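Local coordinates for protein linoleate 11-lipoxygenase (Gaeumannomyces graminis, PDB 5FX8) that uses a catalytic manganese ion to oxygenate linoleic and alpha-linolenic acids to 11S- and 13R-hydroperoxy fatty acids, at residues R403-I408 with V470-G475; T550-F555 with R574-T579; R584-R589 with V603-N608. One frame throughout, in Å; residues are numbered along the deposited sequence.

Contact 1 of 3, residues R403-I408 with V470-G475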
loop_
_atom_site.group_PDB
_atom_site.type_symbol
_atom_site.label_atom_id
_atom_site.label_comp_id
_atom_site.label_asym_id
_atom_site.label_seq_id
_atom_site.Cartn_x
_atom_site.Cartn_y
_atom_site.Cartn_z
ATOM N N ARG A 403 -18.373 -0.719 -9.163
ATOM C CA ARG A 403 -17.797 -1.294 -10.375
ATOM C C ARG A 403 -16.809 -2.406 -10.043
ATOM O O ARG A 403 -16.938 -3.539 -10.532
ATOM C CB ARG A 403 -17.134 -0.221 -11.229
ATOM C CG ARG A 403 -18.075 0.808 -11.698
ATOM C CD ARG A 403 -17.362 1.870 -12.508
ATOM N NE ARG A 403 -18.163 3.092 -12.630
ATOM C CZ ARG A 403 -19.061 3.330 -13.585
ATOM N NH1 ARG A 403 -19.300 2.441 -14.525
ATOM N NH2 ARG A 403 -19.720 4.470 -13.595
ATOM N N LEU A 404 -15.813 -2.104 -9.205
ATOM C CA LEU A 404 -14.765 -3.087 -8.945
ATOM C C LEU A 404 -15.336 -4.352 -8.309
ATOM O O LEU A 404 -15.016 -5.471 -8.727
ATOM C CB LEU A 404 -13.682 -2.480 -8.068
ATOM C CG LEU A 404 -12.541 -3.430 -7.691
ATOM C CD1 LEU A 404 -11.737 -3.949 -8.910
ATOM C CD2 LEU A 404 -11.643 -2.761 -6.666
ATOM N N ILE A 405 -16.190 -4.192 -7.298
ATOM C CA ILE A 405 -16.810 -5.347 -6.667
ATOM C C ILE A 405 -17.613 -6.137 -7.678
ATOM O O ILE A 405 -17.654 -7.367 -7.606
ATOM C CB ILE A 405 -17.671 -4.919 -5.478
ATOM C CG1 ILE A 405 -16.778 -4.450 -4.337
ATOM C CG2 ILE A 405 -18.489 -6.048 -4.988
ATOM C CD1 ILE A 405 -17.508 -3.948 -3.082
ATOM N N GLY A 406 -18.236 -5.465 -8.650
ATOM C CA GLY A 406 -18.899 -6.195 -9.720
ATOM C C GLY A 406 -17.957 -7.109 -10.478
ATOM O O GLY A 406 -18.281 -8.258 -10.762
ATOM N N ALA A 407 -16.773 -6.615 -10.811
ATOM C CA ALA A 407 -15.825 -7.461 -11.517
ATOM C C ALA A 407 -15.379 -8.633 -10.646
ATOM O O ALA A 407 -15.263 -9.775 -11.114
ATOM C CB ALA A 407 -14.636 -6.623 -11.965
ATOM N N ILE A 408 -15.139 -8.371 -9.366
ATOM C CA ILE A 408 -14.685 -9.421 -8.466
ATOM C C ILE A 408 -15.776 -10.461 -8.277
ATOM O O ILE A 408 -15.510 -11.653 -8.144
ATOM C CB ILE A 408 -14.257 -8.796 -7.126
ATOM C CG1 ILE A 408 -13.052 -7.866 -7.327
ATOM C CG2 ILE A 408 -14.024 -9.854 -6.052
ATOM C CD1 ILE A 408 -12.522 -7.283 -6.055
ATOM N N VAL A 470 -13.633 -10.960 0.733
ATOM C CA VAL A 470 -12.212 -11.022 1.030
ATOM C C VAL A 470 -11.413 -10.355 -0.077
ATOM O O VAL A 470 -10.566 -9.496 0.188
ATOM C CB VAL A 470 -11.728 -12.456 1.278
ATOM C CG1 VAL A 470 -10.245 -12.398 1.464
ATOM C CG2 VAL A 470 -12.355 -13.020 2.506
ATOM N N ALA A 471 -11.685 -10.713 -1.336
ATOM C CA ALA A 471 -10.940 -10.067 -2.406
ATOM C C ALA A 471 -11.140 -8.557 -2.373
ATOM O O ALA A 471 -10.217 -7.806 -2.680
ATOM C CB ALA A 471 -11.321 -10.653 -3.766
ATOM N N TRP A 472 -12.325 -8.100 -1.962
ATOM C CA TRP A 472 -12.636 -6.682 -1.972
ATOM C C TRP A 472 -11.859 -5.955 -0.878
ATOM O O TRP A 472 -11.369 -4.846 -1.091
ATOM C CB TRP A 472 -14.159 -6.476 -1.832
ATOM C CG TRP A 472 -14.494 -5.167 -1.215
ATOM C CD1 TRP A 472 -14.942 -4.956 0.051
ATOM C CD2 TRP A 472 -14.309 -3.867 -1.796
ATOM N NE1 TRP A 472 -15.059 -3.618 0.290
ATOM C CE2 TRP A 472 -14.671 -2.927 -0.826
ATOM C CE3 TRP A 472 -13.861 -3.411 -3.035
ATOM C CZ2 TRP A 472 -14.612 -1.573 -1.061
ATOM C CZ3 TRP A 472 -13.803 -2.067 -3.255
ATOM C CH2 TRP A 472 -14.164 -1.166 -2.281
ATOM N N ILE A 473 -11.683 -6.592 0.273
ATOM C CA ILE A 473 -10.822 -6.032 1.300
ATOM C C ILE A 473 -9.380 -5.966 0.819
ATOM O O ILE A 473 -8.722 -4.927 0.929
ATOM C CB ILE A 473 -10.950 -6.841 2.593
ATOM C CG1 ILE A 473 -12.301 -6.593 3.225
ATOM C CG2 ILE A 473 -9.874 -6.463 3.591
ATOM C CD1 ILE A 473 -12.593 -7.624 4.263
ATOM N N THR A 474 -8.860 -7.049 0.272
ATOM C CA THR A 474 -7.432 -6.955 0.027
ATOM C C THR A 474 -7.110 -6.149 -1.212
ATOM O O THR A 474 -6.009 -5.614 -1.313
ATOM C CB THR A 474 -6.766 -8.340 -0.054
ATOM O OG1 THR A 474 -7.102 -9.003 -1.273
ATOM C CG2 THR A 474 -7.185 -9.173 1.103
ATOM N N GLY A 475 -8.037 -6.001 -2.137
ATOM C CA GLY A 475 -7.634 -5.329 -3.349
ATOM C C GLY A 475 -8.361 -4.027 -3.553
ATOM O O GLY A 475 -8.218 -3.402 -4.594
#

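Contact 2 of 3, residues T550-F555 with R574-T579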
loop_
_atom_site.group_PDB
_atom_site.type_symbol
_atom_site.label_atom_id
_atom_site.label_comp_id
_atom_site.label_asym_id
_atom_site.label_seq_id
_atom_site.Cartn_x
_atom_site.Cartn_y
_atom_site.Cartn_z
ATOM N N THR A 550 -0.493 -6.317 -9.173
ATOM C CA THR A 550 -1.655 -5.465 -9.287
ATOM C C THR A 550 -2.948 -6.272 -9.155
ATOM O O THR A 550 -2.955 -7.495 -9.289
ATOM C CB THR A 550 -1.524 -4.751 -10.628
ATOM O OG1 THR A 550 -0.854 -3.520 -10.430
ATOM C CG2 THR A 550 -2.775 -4.496 -11.278
ATOM N N VAL A 551 -4.048 -5.574 -8.841
ATOM C CA VAL A 551 -5.356 -6.208 -8.702
ATOM C C VAL A 551 -5.818 -6.908 -9.973
ATOM O O VAL A 551 -6.532 -7.908 -9.906
ATOM C CB VAL A 551 -6.401 -5.181 -8.280
ATOM C CG1 VAL A 551 -7.785 -5.823 -8.238
ATOM C CG2 VAL A 551 -6.018 -4.564 -6.987
ATOM N N ARG A 552 -5.449 -6.412 -11.142
ATOM C CA ARG A 552 -5.792 -7.157 -12.349
ATOM C C ARG A 552 -5.118 -8.528 -12.428
ATOM O O ARG A 552 -5.669 -9.434 -13.051
ATOM C CB ARG A 552 -5.442 -6.357 -13.572
ATOM C CG ARG A 552 -5.783 -4.970 -13.408
ATOM C CD ARG A 552 -5.642 -4.237 -14.722
ATOM N NE ARG A 552 -6.066 -5.050 -15.836
ATOM C CZ ARG A 552 -5.778 -4.763 -17.110
ATOM N NH1 ARG A 552 -5.046 -3.714 -17.409
ATOM N NH2 ARG A 552 -6.207 -5.529 -18.092
ATOM N N ASP A 553 -3.939 -8.709 -11.837
ATOM C CA ASP A 553 -3.246 -9.994 -11.838
ATOM C C ASP A 553 -3.614 -10.834 -10.637
ATOM O O ASP A 553 -2.939 -11.829 -10.373
ATOM C CB ASP A 553 -1.712 -9.817 -11.854
ATOM C CG ASP A 553 -1.245 -8.708 -12.797
ATOM O OD1 ASP A 553 -1.455 -8.865 -14.025
ATOM O OD2 ASP A 553 -0.670 -7.686 -12.325
ATOM N N ALA A 554 -4.652 -10.448 -9.898
ATOM C CA ALA A 554 -4.943 -11.127 -8.637
ATOM C C ALA A 554 -5.124 -12.622 -8.820
ATOM O O ALA A 554 -4.655 -13.401 -7.994
ATOM C CB ALA A 554 -6.179 -10.549 -7.974
ATOM N N PHE A 555 -5.825 -13.045 -9.870
ATOM C CA PHE A 555 -6.172 -14.452 -10.016
ATOM C C PHE A 555 -5.342 -15.137 -11.076
ATOM O O PHE A 555 -5.602 -16.293 -11.410
ATOM C CB PHE A 555 -7.666 -14.605 -10.307
ATOM C CG PHE A 555 -8.504 -13.897 -9.331
ATOM C CD1 PHE A 555 -8.527 -14.296 -8.021
ATOM C CD2 PHE A 555 -9.211 -12.788 -9.698
ATOM C CE1 PHE A 555 -9.253 -13.627 -7.103
ATOM C CE2 PHE A 555 -9.941 -12.117 -8.786
ATOM C CZ PHE A 555 -9.961 -12.541 -7.469
ATOM N N ARG A 574 -11.772 -13.003 -18.176
ATOM C CA ARG A 574 -12.823 -12.006 -18.120
ATOM C C ARG A 574 -12.521 -10.960 -17.052
ATOM O O ARG A 574 -12.803 -9.772 -17.238
ATOM C CB ARG A 574 -14.160 -12.678 -17.878
ATOM C CG ARG A 574 -15.336 -11.737 -17.754
ATOM C CD ARG A 574 -15.593 -10.897 -18.984
ATOM N NE ARG A 574 -16.801 -10.076 -18.838
ATOM C CZ ARG A 574 -18.035 -10.475 -19.188
ATOM N NH1 ARG A 574 -18.246 -11.683 -19.698
ATOM N NH2 ARG A 574 -19.071 -9.667 -19.011
ATOM N N PHE A 575 -11.915 -11.382 -15.938
ATOM C CA PHE A 575 -11.591 -10.441 -14.872
ATOM C C PHE A 575 -10.502 -9.473 -15.303
ATOM O O PHE A 575 -10.575 -8.285 -14.996
ATOM C CB PHE A 575 -11.187 -11.204 -13.614
ATOM C CG PHE A 575 -10.786 -10.323 -12.475
ATOM C CD1 PHE A 575 -11.743 -9.658 -11.721
ATOM C CD2 PHE A 575 -9.449 -10.163 -12.141
ATOM C CE1 PHE A 575 -11.360 -8.849 -10.662
ATOM C CE2 PHE A 575 -9.064 -9.356 -11.073
ATOM C CZ PHE A 575 -10.011 -8.701 -10.340
ATOM N N VAL A 576 -9.513 -9.962 -16.047
ATOM C CA VAL A 576 -8.479 -9.099 -16.588
ATOM C C VAL A 576 -9.057 -8.079 -17.552
ATOM O O VAL A 576 -8.639 -6.916 -17.573
ATOM C CB VAL A 576 -7.401 -9.953 -17.260
ATOM C CG1 VAL A 576 -6.490 -9.094 -18.096
ATOM C CG2 VAL A 576 -6.647 -10.660 -16.198
ATOM N N GLU A 577 -10.002 -8.487 -18.387
ATOM C CA GLU A 577 -10.559 -7.484 -19.281
ATOM C C GLU A 577 -11.445 -6.490 -18.523
ATOM O O GLU A 577 -11.415 -5.285 -18.814
ATOM C CB GLU A 577 -11.308 -8.158 -20.434
ATOM C CG GLU A 577 -12.164 -7.213 -21.303
ATOM C CD GLU A 577 -11.391 -6.127 -22.115
ATOM O OE1 GLU A 577 -10.770 -5.208 -21.512
ATOM O OE2 GLU A 577 -11.463 -6.165 -23.373
ATOM N N ASP A 578 -12.225 -6.963 -17.543
ATOM C CA ASP A 578 -13.119 -6.071 -16.805
ATOM C C ASP A 578 -12.337 -5.010 -16.047
ATOM O O ASP A 578 -12.663 -3.817 -16.107
ATOM C CB ASP A 578 -13.981 -6.842 -15.815
ATOM C CG ASP A 578 -15.008 -7.724 -16.468
ATOM O OD1 ASP A 578 -15.219 -7.657 -17.709
ATOM O OD2 ASP A 578 -15.625 -8.502 -15.710
ATOM N N THR A 579 -11.308 -5.438 -15.309
ATOM C CA THR A 579 -10.459 -4.493 -14.607
ATOM C C THR A 579 -9.618 -3.658 -15.563
ATOM O O THR A 579 -9.162 -2.582 -15.180
ATOM C CB THR A 579 -9.561 -5.212 -13.596
ATOM O OG1 THR A 579 -8.727 -6.162 -14.259
ATOM C CG2 THR A 579 -10.388 -5.918 -12.546
#

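Contact 3 of 3, residues R584-R589 with V603-N608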
loop_
_atom_site.group_PDB
_atom_site.type_symbol
_atom_site.label_atom_id
_atom_site.label_comp_id
_atom_site.label_asym_id
_atom_site.label_seq_id
_atom_site.Cartn_x
_atom_site.Cartn_y
_atom_site.Cartn_z
ATOM N N ARG A 584 -8.813 1.850 -17.038
ATOM C CA ARG A 584 -8.818 2.933 -18.012
ATOM C C ARG A 584 -9.816 4.025 -17.633
ATOM O O ARG A 584 -9.499 5.212 -17.752
ATOM C CB ARG A 584 -9.090 2.390 -19.406
ATOM C CG ARG A 584 -7.902 1.657 -19.956
ATOM C CD ARG A 584 -8.095 1.253 -21.383
ATOM N NE ARG A 584 -9.177 0.296 -21.564
ATOM C CZ ARG A 584 -9.074 -1.016 -21.400
ATOM N NH1 ARG A 584 -7.929 -1.585 -21.033
ATOM N NH2 ARG A 584 -10.134 -1.768 -21.598
ATOM N N GLU A 585 -11.009 3.662 -17.141
ATOM C CA GLU A 585 -11.944 4.699 -16.696
ATOM C C GLU A 585 -11.345 5.546 -15.580
ATOM O O GLU A 585 -11.503 6.768 -15.571
ATOM C CB GLU A 585 -13.270 4.102 -16.216
ATOM C CG GLU A 585 -14.107 3.415 -17.266
ATOM C CD GLU A 585 -15.255 2.599 -16.672
ATOM O OE1 GLU A 585 -15.458 2.646 -15.436
ATOM O OE2 GLU A 585 -15.962 1.909 -17.448
ATOM N N ILE A 586 -10.669 4.927 -14.615
ATOM C CA ILE A 586 -10.207 5.705 -13.470
ATOM C C ILE A 586 -9.001 6.553 -13.845
ATOM O O ILE A 586 -8.953 7.747 -13.544
ATOM C CB ILE A 586 -9.922 4.791 -12.268
ATOM C CG1 ILE A 586 -11.228 4.157 -11.806
ATOM C CG2 ILE A 586 -9.269 5.592 -11.131
ATOM C CD1 ILE A 586 -11.058 3.186 -10.738
ATOM N N ALA A 587 -8.012 5.963 -14.516
ATOM C CA ALA A 587 -6.848 6.743 -14.930
ATOM C C ALA A 587 -7.209 7.855 -15.907
ATOM O O ALA A 587 -6.495 8.858 -15.994
ATOM C CB ALA A 587 -5.789 5.849 -15.557
ATOM N N GLY A 588 -8.283 7.708 -16.659
ATOM C CA GLY A 588 -8.580 8.828 -17.515
ATOM C C GLY A 588 -9.283 9.996 -16.865
ATOM O O GLY A 588 -9.672 10.924 -17.570
ATOM N N ARG A 589 -9.448 9.996 -15.546
ATOM C CA ARG A 589 -10.288 10.991 -14.886
ATOM C C ARG A 589 -9.672 12.381 -14.921
ATOM O O ARG A 589 -8.459 12.551 -14.816
ATOM C CB ARG A 589 -10.520 10.602 -13.442
ATOM C CG ARG A 589 -11.893 10.147 -13.164
ATOM C CD ARG A 589 -12.005 9.558 -11.787
ATOM N NE ARG A 589 -12.940 8.453 -11.843
ATOM C CZ ARG A 589 -13.121 7.531 -10.920
ATOM N NH1 ARG A 589 -12.423 7.527 -9.792
ATOM N NH2 ARG A 589 -14.013 6.596 -11.145
ATOM N N VAL A 603 -9.299 14.991 -8.144
ATOM C CA VAL A 603 -9.367 13.721 -8.845
ATOM C C VAL A 603 -8.962 12.614 -7.893
ATOM O O VAL A 603 -7.858 12.627 -7.351
ATOM C CB VAL A 603 -8.461 13.721 -10.077
ATOM C CG1 VAL A 603 -8.502 12.395 -10.696
ATOM C CG2 VAL A 603 -8.910 14.766 -11.045
ATOM N N TRP A 604 -9.847 11.646 -7.708
ATOM C CA TRP A 604 -9.674 10.570 -6.751
ATOM C C TRP A 604 -9.564 9.261 -7.522
ATOM O O TRP A 604 -10.384 8.994 -8.408
ATOM C CB TRP A 604 -10.846 10.563 -5.772
ATOM C CG TRP A 604 -10.779 9.522 -4.727
ATOM C CD1 TRP A 604 -9.979 9.523 -3.626
ATOM C CD2 TRP A 604 -11.544 8.323 -4.669
ATOM N NE1 TRP A 604 -10.191 8.396 -2.896
ATOM C CE2 TRP A 604 -11.145 7.637 -3.516
ATOM C CE3 TRP A 604 -12.519 7.756 -5.486
ATOM C CZ2 TRP A 604 -11.693 6.408 -3.153
ATOM C CZ3 TRP A 604 -13.066 6.531 -5.132
ATOM C CH2 TRP A 604 -12.657 5.876 -3.974
ATOM N N THR A 605 -8.521 8.471 -7.221
ATOM C CA THR A 605 -8.193 7.295 -8.011
ATOM C C THR A 605 -7.775 6.122 -7.152
ATOM O O THR A 605 -7.026 5.262 -7.609
ATOM C CB THR A 605 -7.055 7.573 -8.981
ATOM O OG1 THR A 605 -5.894 7.939 -8.237
ATOM C CG2 THR A 605 -7.406 8.673 -9.940
ATOM N N ALA A 606 -8.223 6.082 -5.902
ATOM C CA ALA A 606 -7.673 5.162 -4.922
ATOM C C ALA A 606 -8.072 3.734 -5.187
ATOM O O ALA A 606 -7.510 2.818 -4.577
ATOM C CB ALA A 606 -8.146 5.524 -3.537
ATOM N N LEU A 607 -9.062 3.524 -6.038
ATOM C CA LEU A 607 -9.566 2.201 -6.302
ATOM C C LEU A 607 -9.180 1.716 -7.675
ATOM O O LEU A 607 -9.750 0.734 -8.147
ATOM C CB LEU A 607 -11.075 2.191 -6.134
ATOM C CG LEU A 607 -11.529 1.956 -4.716
ATOM C CD1 LEU A 607 -12.983 2.157 -4.705
ATOM C CD2 LEU A 607 -11.150 0.542 -4.331
ATOM N N ASN A 608 -8.245 2.396 -8.334
ATOM C CA ASN A 608 -7.687 1.993 -9.617
ATOM C C ASN A 608 -7.070 0.611 -9.492
ATOM O O ASN A 608 -6.065 0.452 -8.792
ATOM C CB ASN A 608 -6.640 3.002 -10.090
ATOM C CG ASN A 608 -6.178 2.757 -11.529
ATOM O OD1 ASN A 608 -6.284 1.657 -12.057
ATOM N ND2 ASN A 608 -5.682 3.797 -12.163
#

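Contact 1 of 3, residues R403-I408 with V470-G475
Ile405 sets CG1 beside its backbone N (chi1 -71°) and extends it fully, while Trp472 swings its indole out beside its own carbonyl carbon (chi1 153°); together these torsions bring the methyl CD1 of Ile405 over one face of the indole. The result is a CH-pi contact, with Ile405 CD1 3.7 Å from the centroid of the five-membered ring of Trp472. Ile405 CG1 lies above the rim of the indole, 3.4 Å from Trp472 CE3. Leu404 reaches the ring differently: Leu404 CD2 sits at the edge, near the plane, 4.1 Å from Trp472 CZ3, and also nears Gly475 O. One turn further on, Ile408 divides its two branches. Ile408 CG2 packs on Ala471 CB at 3.6 Å, and Ile408 CD1 lies near Trp472 CA. The axes of the two short helical segments come within 10.0 Å and cross at 131°. Phe397 and Ala401, an earlier part of helix 396-420, also touch the indole. This apolar helix-helix packing belongs to the largely helical lipoxygenase fold, where helix 460-481, widened by a pi-type turn at 473-475, carries the manganese ligand His478.

Contact 2 of 3, residues T550-F555 with R574-T579
Arg552 and Val576 bring the two backbones to their nearest approach, with CA atoms 5.4 Å apart. Segment 550-555 is mostly loop with a brief 3-10 segment at 551-552, and it runs past the regular helical turns of 574-579. Phe575 projects toward the loop and becomes the centre of the apolar side. The edge of Phe555 meets its face in a T-shaped pair, the centroids 4.9 Å apart and the planes at 68°. Thr579 CG2 lies against the opposite face of Phe575, toward the rim, so the ring is held between the two. At its edge, in the plane of the ring, stands the carbonyl of Val551, with Val551 O 3.1 Å from Phe575 CE2.

Within the helical lipoxygenase fold, this packs the loop that follows helix 526-539 against helix 566-587, and helix 396-420 closes on the same aromatic pair: Phe575 touches its Ile408, and Phe555 stacks on its Phe411.

The polar side is the work of Arg552, whose chain bends at chi3 (38°) to slide past Thr579 in the opposite direction. Arg552 NH2 gives a hydrogen bond to the helix carbonyl at Val576 O, 2.8 Å away, approaching from above the carbonyl plane. Arg552 NE makes a weak bond to Thr579 OG1, at 3.3 Å. Thr579 OG1 in turn donates to Phe575 O, 2.9 Å away, one turn back. Phe575 O thereby accepts two donors, the hydroxyl and the backbone N of Thr579, which arrive from opposite faces of the carbonyl plane.

Contact 3 of 3, residues R584-R589 with V603-N608
Ile586 of the last helical turn and Arg589 just beyond it carry most of the 584-589 side of the contact with the irregular loop 603-608. With chi1 at -65°, Ile586 sends its two branches to different residues. Ile586 CG2 rests on Thr605, 3.7 Å from Thr605 CB, and also nears Asn608 CB; on the other branch Ile586 CD1 reaches the backbone of Asn608, 3.7 Å from Asn608 CA. Arg589 leans across with its aliphatic root and its charged end. Arg589 CB meets Val603 CG1 at 3.9 Å, and Arg589 NH1 donates a hydrogen bond to Trp604 O, 2.9 Å away with an N-H...O angle of 148°. The acceptor lies in the plane of the guanidinium, while Ile586 CG1 covers one face of that group, toward its rim.

A second layer places these groups. Gly588 leaves helical geometry, and Arg589 N bonds back to Ile586 O at 3.1 Å, consistent with the arginine turning toward 603-608. On the other side a type I beta turn runs from Thr605 to Asn608, presenting both residues to Ile586; it is closed by a 3.2 Å bond from Asn608 N to Thr605 O. Asn608 OD1 accepts from Ala610 N in an Asx turn, leaving ND2 beside Ala587. Arg589 NH1 is shared with Asp400, its salt-bridge partner on helix 396-420.

Further out, Trp604 packs on Phe397 and Asp400 of helix 396-420 and meets Phe489 of helix 485-490, while Leu607 touches Val480 of helix 460-481.

In the fold
Contact 1 touches both of the others; its centre lies about 10 Å from that of contact 2 and about 15 Å from that of contact 3, whose own centres are about 16 Å apart. Toward contact 2, Ala407 CB packs on Asp578 CB at 3.9 Å and Gly475 O on Val551 CG2 at 3.5 Å. Toward contact 3, Leu607 CD2 approaches Trp472 CZ3 at 3.9 Å. Contacts 2 and 3 share helix 566-587, and a long, weak ion pair joins Glu577 OE1 to Arg584 NH2. Contact 1 comes nearest to the catalytic metal, with residue Gly475 about 11 Å from the manganese ion and the side chains of Val551 and Leu607 about 14 Å. All three contacts thus lie outside the ligand sphere of His290, His294, His478, Asn482 and Val618.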